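Local coordinates for cell division control protein 4 (Saccharomyces cerevisiae, PDB 3V7D) that recognises phosphorylated target proteins as the substrate-binding F-box subunit of an SCF ubiquitin ligase, here represented by its F-box and WD40 propeller part, at residues V185-I190 / C194-F199; Y170-I175 / P235-V240; L251-H254 / E258-Y261. The protein carries 1 engineered substitution. All blocks are in the same frame, centred on the assembly; numbering follows the deposited sequence.

Contact 1 of 3, residues V185-I190 / C194-F199; sequences VRVWDI and CCTHVF
V187 and H197 lie mid-way along an antiparallel pairing joined largely by backbone hydrogen bonds. V185 and F199 exchange two, F199 N to V185 O at 2.7 Å and V185 N to F199 O at 2.9 Å. V187 N gives to H197 O and D189 N to C194 O, while V187 O accepts T196 N at 2.8 Å and, more weakly, H197 N. Two residues thus answer one, a classic beta bulge. T196 OG1, held between its own backbone N and carbonyl carbon (chi1 54°), is hydrogen-bonded to H197 ND1 at 2.9 Å.

This hairpin forms the outer half of a WD40 propeller blade, and W188-D189 is the dipeptide that names the repeat. The indole is fixed from within the blade, W188 NE1 bonding to S178 OG. Over its face, C195 CB makes a CH-pi contact 3.8 Å from the centroid of the W188 six-membered ring. C195 SG stands further above, 4.5 Å from the centroid of that W188 ring.

On this face R186 and V198 run alongside each other, V198 CG1 over the guanidinium and CG2 3.5 Å from NE. R186 NH1 forms a salt bridge with D182. A leucine in place of R186 would probably leave the D182 carboxylate without its charged mate and V198 without its flat cover. On the opposite face of the sheet, V185 and V187 pack against F199, whose ring also meets W232.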
loop_
_atom_site.group_PDB
_atom_site.type_symbol
_atom_site.label_atom_id
_atom_site.label_comp_id
_atom_site.label_asym_id
_atom_site.label_seq_id
_atom_site.Cartn_x
_atom_site.Cartn_y
_atom_site.Cartn_z
ATOM N N VAL B 185 -4.740 22.894 22.968
ATOM C CA VAL B 185 -4.317 21.604 22.451
ATOM C C VAL B 185 -4.417 20.619 23.608
ATOM O O VAL B 185 -3.847 20.850 24.675
ATOM C CB VAL B 185 -2.867 21.650 21.947
ATOM C CG1 VAL B 185 -2.445 20.290 21.427
ATOM C CG2 VAL B 185 -2.711 22.715 20.868
ATOM N N ARG B 186 -5.153 19.533 23.410
ATOM C CA ARG B 186 -5.381 18.585 24.493
ATOM C C ARG B 186 -4.851 17.186 24.194
ATOM O O ARG B 186 -4.994 16.674 23.083
ATOM C CB ARG B 186 -6.866 18.524 24.847
ATOM C CG ARG B 186 -7.327 19.625 25.792
ATOM C CD ARG B 186 -8.816 19.505 26.063
ATOM N NE ARG B 186 -9.250 20.299 27.209
ATOM C CZ ARG B 186 -9.571 21.587 27.146
ATOM N NH1 ARG B 186 -9.497 22.236 25.992
ATOM N NH2 ARG B 186 -9.961 22.228 28.238
ATOM N N VAL B 187 -4.230 16.581 25.200
ATOM C CA VAL B 187 -3.749 15.210 25.108
ATOM C C VAL B 187 -4.683 14.323 25.919
ATOM O O VAL B 187 -5.029 14.657 27.050
ATOM C CB VAL B 187 -2.321 15.079 25.668
ATOM C CG1 VAL B 187 -1.831 13.640 25.559
ATOM C CG2 VAL B 187 -1.377 16.031 24.946
ATOM N N TRP B 188 -5.094 13.200 25.339
ATOM C CA TRP B 188 -6.050 12.318 25.996
ATOM C C TRP B 188 -5.510 10.899 26.125
ATOM O O TRP B 188 -4.736 10.436 25.286
ATOM C CB TRP B 188 -7.365 12.274 25.213
ATOM C CG TRP B 188 -7.942 13.615 24.868
ATOM C CD1 TRP B 188 -7.515 14.461 23.889
ATOM C CD2 TRP B 188 -9.074 14.246 25.479
ATOM N NE1 TRP B 188 -8.300 15.587 23.860
ATOM C CE2 TRP B 188 -9.267 15.480 24.827
ATOM C CE3 TRP B 188 -9.939 13.893 26.519
ATOM C CZ2 TRP B 188 -10.286 16.360 25.179
ATOM C CZ3 TRP B 188 -10.951 14.770 26.868
ATOM C CH2 TRP B 188 -11.117 15.988 26.198
ATOM N N ASP B 189 -5.929 10.214 27.183
ATOM C CA ASP B 189 -5.648 8.796 27.342
ATOM C C ASP B 189 -6.975 8.049 27.304
ATOM O O ASP B 189 -7.788 8.166 28.221
ATOM C CB ASP B 189 -4.926 8.534 28.669
ATOM C CG ASP B 189 -4.471 7.086 28.821
ATOM O OD1 ASP B 189 -5.274 6.158 28.581
ATOM O OD2 ASP B 189 -3.297 6.874 29.188
ATOM N N ILE B 190 -7.189 7.281 26.240
ATOM C CA ILE B 190 -8.436 6.537 26.069
ATOM C C ILE B 190 -8.670 5.536 27.200
ATOM O O ILE B 190 -9.782 5.412 27.715
ATOM C CB ILE B 190 -8.470 5.803 24.714
ATOM C CG1 ILE B 190 -8.532 6.813 23.571
ATOM C CG2 ILE B 190 -9.669 4.874 24.631
ATOM C CD1 ILE B 190 -8.546 6.184 22.194
ATOM N N CYS B 194 -9.840 10.016 30.065
ATOM C CA CYS B 194 -9.749 11.410 30.482
ATOM C C CYS B 194 -8.713 12.202 29.702
ATOM O O CYS B 194 -7.897 11.639 28.971
ATOM C CB CYS B 194 -9.423 11.499 31.976
ATOM S SG CYS B 194 -7.716 11.045 32.385
ATOM N N CYS B 195 -8.757 13.519 29.867
ATOM C CA CYS B 195 -7.717 14.394 29.348
ATOM C C CYS B 195 -6.553 14.423 30.332
ATOM O O CYS B 195 -6.758 14.560 31.538
ATOM C CB CYS B 195 -8.263 15.807 29.148
ATOM S SG CYS B 195 -7.026 16.992 28.582
ATOM N N THR B 196 -5.331 14.290 29.824
ATOM C CA THR B 196 -4.159 14.304 30.693
ATOM C C THR B 196 -3.427 15.646 30.668
ATOM O O THR B 196 -2.814 16.042 31.658
ATOM C CB THR B 196 -3.171 13.168 30.353
ATOM O OG1 THR B 196 -2.824 13.227 28.964
ATOM C CG2 THR B 196 -3.786 11.814 30.665
ATOM N N HIS B 197 -3.493 16.340 29.536
ATOM C CA HIS B 197 -2.810 17.624 29.390
ATOM C C HIS B 197 -3.635 18.625 28.586
ATOM O O HIS B 197 -4.241 18.274 27.573
ATOM C CB HIS B 197 -1.446 17.439 28.709
ATOM C CG HIS B 197 -0.535 16.483 29.417
ATOM N ND1 HIS B 197 -0.703 15.115 29.365
ATOM C CD2 HIS B 197 0.559 16.697 30.186
ATOM C CE1 HIS B 197 0.242 14.529 30.078
ATOM N NE2 HIS B 197 1.023 15.466 30.584
ATOM N N VAL B 198 -3.651 19.873 29.043
ATOM C CA VAL B 198 -4.227 20.964 28.267
ATOM C C VAL B 198 -3.159 22.020 27.999
ATOM O O VAL B 198 -2.709 22.702 28.920
ATOM C CB VAL B 198 -5.413 21.621 28.993
ATOM C CG1 VAL B 198 -5.986 22.751 28.150
ATOM C CG2 VAL B 198 -6.484 20.590 29.311
ATOM N N PHE B 199 -2.749 22.147 26.740
ATOM C CA PHE B 199 -1.720 23.113 26.363
ATOM C C PHE B 199 -2.331 24.385 25.784
ATOM O O PHE B 199 -2.962 24.359 24.726
ATOM C CB PHE B 199 -0.749 22.513 25.342
ATOM C CG PHE B 199 0.030 21.333 25.854
ATOM C CD1 PHE B 199 0.174 21.111 27.213
ATOM C CD2 PHE B 199 0.622 20.446 24.966
ATOM C CE1 PHE B 199 0.892 20.026 27.680
ATOM C CE2 PHE B 199 1.340 19.359 25.425
ATOM C CZ PHE B 199 1.477 19.149 26.786
#

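Contact 2 of 3, residues Y170-I175 / P235-V240; sequences YAHGGI and PKESSV
E237 reaches across to H172 and I175, and these three residues make nearly all the contact. E237 contributes most. Its chain bends at chi2, bringing the carboxylate toward the turn, and a single oxygen does the touching. E237 OE2 stands 2.9 Å from H172 NE2, but the N-H points well to one side of it (117° at the hydrogen), so the hydrogen bond is weak. E237 OE2 is also 3.4 Å from H172 CD2, and the imidazole and carboxylate planes are almost perpendicular, 82° apart.

H172 meets E237 from the opposite direction. With CG set between its backbone N and carbonyl carbon (chi1 65°), the ring swings out and its far end nears the partner. The residue opens a type I' beta turn that runs through G173 and G174 to I175 and links the first two strands of a propeller blade. Y170 OH accepts the N-H of G174, and K191 NZ bonds to G173 O.

I175 is buried and contributes only an apolar contact. I175 CG1 lies 3.9 Å from E237 OE2, crossing the carboxylate chain at a slant, while the residue also packs on V187 and D189.

With one weak, bent bond and one aliphatic neighbour, the carboxylate is only lightly held at this exposed position. Any pull it exerts toward protonation of H172 is probably offset by K218 near the other ring nitrogen.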
loop_
_atom_site.group_PDB
_atom_site.type_symbol
_atom_site.label_atom_id
_atom_site.label_comp_id
_atom_site.label_asym_id
_atom_site.label_seq_id
_atom_site.Cartn_x
_atom_site.Cartn_y
_atom_site.Cartn_z
ATOM N N TYR B 170 -4.304 10.468 16.367
ATOM C CA TYR B 170 -4.005 9.340 17.231
ATOM C C TYR B 170 -2.497 9.119 17.263
ATOM O O TYR B 170 -1.833 9.168 16.229
ATOM C CB TYR B 170 -4.721 8.087 16.729
ATOM C CG TYR B 170 -4.511 6.878 17.603
ATOM C CD1 TYR B 170 -5.336 6.635 18.689
ATOM C CD2 TYR B 170 -3.487 5.977 17.344
ATOM C CE1 TYR B 170 -5.148 5.533 19.496
ATOM C CE2 TYR B 170 -3.292 4.869 18.144
ATOM C CZ TYR B 170 -4.126 4.653 19.219
ATOM O OH TYR B 170 -3.940 3.553 20.022
ATOM N N ALA B 171 -1.956 8.884 18.453
ATOM C CA ALA B 171 -0.520 8.669 18.596
ATOM C C ALA B 171 -0.182 7.181 18.660
ATOM O O ALA B 171 0.251 6.585 17.671
ATOM C CB ALA B 171 0.006 9.393 19.828
ATOM N N HIS B 172 -0.394 6.593 19.833
ATOM C CA HIS B 172 -0.089 5.190 20.086
ATOM C C HIS B 172 -0.587 4.853 21.481
ATOM O O HIS B 172 -0.686 5.735 22.335
ATOM C CB HIS B 172 1.418 4.948 20.032
ATOM C CG HIS B 172 2.175 5.654 21.114
ATOM N ND1 HIS B 172 2.579 6.968 21.005
ATOM C CD2 HIS B 172 2.588 5.233 22.333
ATOM C CE1 HIS B 172 3.216 7.324 22.107
ATOM N NE2 HIS B 172 3.235 6.290 22.929
ATOM N N GLY B 173 -0.898 3.582 21.713
ATOM C CA GLY B 173 -1.281 3.122 23.036
ATOM C C GLY B 173 -2.471 3.846 23.637
ATOM O O GLY B 173 -2.502 4.110 24.836
ATOM N N GLY B 174 -3.452 4.172 22.801
ATOM C CA GLY B 174 -4.662 4.818 23.273
ATOM C C GLY B 174 -4.490 6.282 23.626
ATOM O O GLY B 174 -5.330 6.863 24.310
ATOM N N ILE B 175 -3.401 6.884 23.160
ATOM C CA ILE B 175 -3.145 8.300 23.398
ATOM C C ILE B 175 -3.526 9.092 22.154
ATOM O O ILE B 175 -3.201 8.690 21.038
ATOM C CB ILE B 175 -1.656 8.558 23.716
ATOM C CG1 ILE B 175 -1.207 7.730 24.923
ATOM C CG2 ILE B 175 -1.401 10.039 23.954
ATOM C CD1 ILE B 175 -1.838 8.162 26.232
ATOM N N PRO B 235 3.849 14.124 25.833
ATOM C CA PRO B 235 4.141 13.575 27.164
ATOM C C PRO B 235 4.178 12.046 27.187
ATOM O O PRO B 235 3.380 11.390 26.513
ATOM C CB PRO B 235 2.978 14.091 28.012
ATOM C CG PRO B 235 2.538 15.340 27.320
ATOM C CD PRO B 235 2.709 15.056 25.859
ATOM N N LYS B 236 5.106 11.496 27.964
ATOM C CA LYS B 236 5.265 10.049 28.092
ATOM C C LYS B 236 4.274 9.451 29.089
ATOM O O LYS B 236 3.706 10.164 29.916
ATOM C CB LYS B 236 6.703 9.703 28.497
ATOM C CG LYS B 236 7.533 10.891 28.984
ATOM C CD LYS B 236 7.183 11.304 30.412
ATOM C CE LYS B 236 7.969 12.537 30.840
ATOM N NZ LYS B 236 7.694 13.703 29.953
ATOM N N GLU B 237 4.070 8.138 29.003
ATOM C CA GLU B 237 3.136 7.441 29.889
ATOM C C GLU B 237 3.709 7.245 31.294
ATOM O O GLU B 237 4.925 7.238 31.485
ATOM C CB GLU B 237 2.716 6.093 29.289
ATOM C CG GLU B 237 1.923 6.196 27.992
ATOM C CD GLU B 237 2.783 6.000 26.755
ATOM O OE1 GLU B 237 4.008 5.798 26.901
ATOM O OE2 GLU B 237 2.234 6.044 25.635
ATOM N N SER B 238 2.822 7.074 32.272
ATOM C CA SER B 238 3.221 7.015 33.677
ATOM C C SER B 238 3.308 5.591 34.234
ATOM O O SER B 238 2.759 4.651 33.658
ATOM C CB SER B 238 2.269 7.854 34.535
ATOM O OG SER B 238 0.925 7.432 34.379
ATOM N N SER B 239 3.997 5.449 35.364
ATOM C CA SER B 239 4.157 4.153 36.020
ATOM C C SER B 239 3.877 4.224 37.525
ATOM O O SER B 239 3.506 5.276 38.047
ATOM C CB SER B 239 5.561 3.597 35.773
ATOM O OG SER B 239 5.782 3.362 34.392
ATOM N N VAL B 240 4.060 3.099 38.211
ATOM C CA VAL B 240 3.816 3.015 39.653
ATOM C C VAL B 240 4.840 2.122 40.359
ATOM O O VAL B 240 5.373 2.475 41.415
ATOM C CB VAL B 240 2.379 2.513 39.959
ATOM C CG1 VAL B 240 1.959 1.437 38.971
ATOM C CG2 VAL B 240 2.259 2.016 41.401
#

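Contact 3 of 3, residues L251-H254 / E258-Y261; sequences LVFH and ENPY
F253 turns its ring toward 258-261 and meets a differently oriented group from each of three successive residues. N259 comes flattest: its amide is stacked on the phenyl ring with the planes only 12° apart, OD1 lying 3.7 Å above the ring plane and toward its rim. The other end of the amide reaches back over the root of the side chain, ND2 being 3.5 Å from F253 CB. Extending CG anti to the backbone N of N259 (chi1 -175°) carries the amide to this place.

P260 crosses the phenylalanine at about a right angle, its CD 3.5 Å from F253 CE2. Y261 supplies an offset edge-to-face pair, its edge toward the F253 face, with ring planes at 87° and centroids 5.9 Å apart. In the plane of the F253 ring, at its edge, stands the carbonyl oxygen of E258.

N259 OD1 has a second task. It accepts the backbone N-H of Y261 at 2.8 Å, from above the carbonyl plane, and so ties the amide to its own chain while it stacks. That bond makes an Asx turn, here set where the chain leaves the edge strand of one WD40 blade for the outermost strand of the next.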
loop_
_atom_site.group_PDB
_atom_site.type_symbol
_atom_site.label_atom_id
_atom_site.label_comp_id
_atom_site.label_asym_id
_atom_site.label_seq_id
_atom_site.Cartn_x
_atom_site.Cartn_y
_atom_site.Cartn_z
ATOM N N LEU B 251 -3.541 17.933 33.560
ATOM C CA LEU B 251 -2.445 18.849 33.838
ATOM C C LEU B 251 -2.589 20.057 32.929
ATOM O O LEU B 251 -2.314 19.977 31.731
ATOM C CB LEU B 251 -1.099 18.171 33.588
ATOM C CG LEU B 251 -0.433 17.431 34.748
ATOM C CD1 LEU B 251 -1.306 16.300 35.264
ATOM C CD2 LEU B 251 0.932 16.906 34.324
ATOM N N VAL B 252 -3.030 21.173 33.495
ATOM C CA VAL B 252 -3.260 22.379 32.710
ATOM C C VAL B 252 -2.020 23.273 32.693
ATOM O O VAL B 252 -1.413 23.525 33.733
ATOM C CB VAL B 252 -4.468 23.171 33.250
ATOM C CG1 VAL B 252 -4.789 24.347 32.338
ATOM C CG2 VAL B 252 -5.681 22.255 33.398
ATOM N N PHE B 253 -1.648 23.742 31.504
ATOM C CA PHE B 253 -0.505 24.640 31.349
ATOM C C PHE B 253 -0.928 25.950 30.694
ATOM O O PHE B 253 -0.986 26.053 29.469
ATOM C CB PHE B 253 0.595 23.975 30.522
ATOM C CG PHE B 253 1.206 22.776 31.183
ATOM C CD1 PHE B 253 0.615 21.528 31.066
ATOM C CD2 PHE B 253 2.367 22.895 31.925
ATOM C CE1 PHE B 253 1.172 20.420 31.676
ATOM C CE2 PHE B 253 2.930 21.791 32.538
ATOM C CZ PHE B 253 2.331 20.551 32.409
ATOM N N HIS B 254 -1.210 26.948 31.525
ATOM C CA HIS B 254 -1.722 28.231 31.058
ATOM C C HIS B 254 -0.680 29.063 30.315
ATOM O O HIS B 254 -1.036 29.941 29.529
ATOM C CB HIS B 254 -2.282 29.044 32.234
ATOM C CG HIS B 254 -3.406 28.370 32.959
ATOM N ND1 HIS B 254 -4.714 28.428 32.525
ATOM C CD2 HIS B 254 -3.420 27.628 34.092
ATOM C CE1 HIS B 254 -5.483 27.747 33.355
ATOM N NE2 HIS B 254 -4.723 27.251 34.315
ATOM N N GLU B 258 6.303 28.333 30.796
ATOM C CA GLU B 258 6.291 27.547 32.015
ATOM C C GLU B 258 5.707 26.167 31.731
ATOM O O GLU B 258 5.253 25.466 32.635
ATOM C CB GLU B 258 5.503 28.285 33.094
ATOM C CG GLU B 258 6.095 29.661 33.414
ATOM C CD GLU B 258 5.158 30.555 34.207
ATOM O OE1 GLU B 258 4.407 30.037 35.061
ATOM O OE2 GLU B 258 5.179 31.783 33.973
ATOM N N ASN B 259 5.724 25.795 30.454
ATOM C CA ASN B 259 5.288 24.481 30.000
ATOM C C ASN B 259 6.500 23.700 29.503
ATOM O O ASN B 259 7.047 24.007 28.445
ATOM C CB ASN B 259 4.266 24.641 28.871
ATOM C CG ASN B 259 3.670 23.321 28.414
ATOM O OD1 ASN B 259 4.181 22.242 28.718
ATOM N ND2 ASN B 259 2.578 23.407 27.663
ATOM N N PRO B 260 6.922 22.678 30.264
ATOM C CA PRO B 260 8.113 21.898 29.905
ATOM C C PRO B 260 7.907 21.074 28.633
ATOM O O PRO B 260 8.868 20.528 28.091
ATOM C CB PRO B 260 8.314 20.984 31.115
ATOM C CG PRO B 260 6.963 20.870 31.730
ATOM C CD PRO B 260 6.285 22.186 31.497
ATOM N N TYR B 261 6.667 20.993 28.163
ATOM C CA TYR B 261 6.373 20.286 26.923
ATOM C C TYR B 261 6.308 21.252 25.747
ATOM O O TYR B 261 6.112 20.838 24.607
ATOM C CB TYR B 261 5.065 19.500 27.042
ATOM C CG TYR B 261 5.060 18.494 28.166
ATOM C CD1 TYR B 261 5.848 17.351 28.105
ATOM C CD2 TYR B 261 4.266 18.682 29.290
ATOM C CE1 TYR B 261 5.847 16.424 29.135
ATOM C CE2 TYR B 261 4.258 17.762 30.325
ATOM C CZ TYR B 261 5.050 16.636 30.242
ATOM O OH TYR B 261 5.044 15.720 31.269
#

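In the fold
All three contacts gather on one side of the chain's centre, in and around the blade built from strands 165-170, 175-180, 185-189 and 194-199 and extended by 251-253, which runs parallel to 194-199. Along the chain, contact 1 falls within the span bridged by contact 2, and contact 3 follows both. Centres of contacts 1 and 2 are 10 Å apart, joined by I190 N to G174 O; those of 1 and 3, at 12 Å, by T196 O to L251 N and V198 O to F253 N. Contacts 2 and 3, 17 Å apart, meet where Y261 touches P235 and K236. A blade and the long excursion beyond strand 229-233 are thereby brought into contact within the propeller.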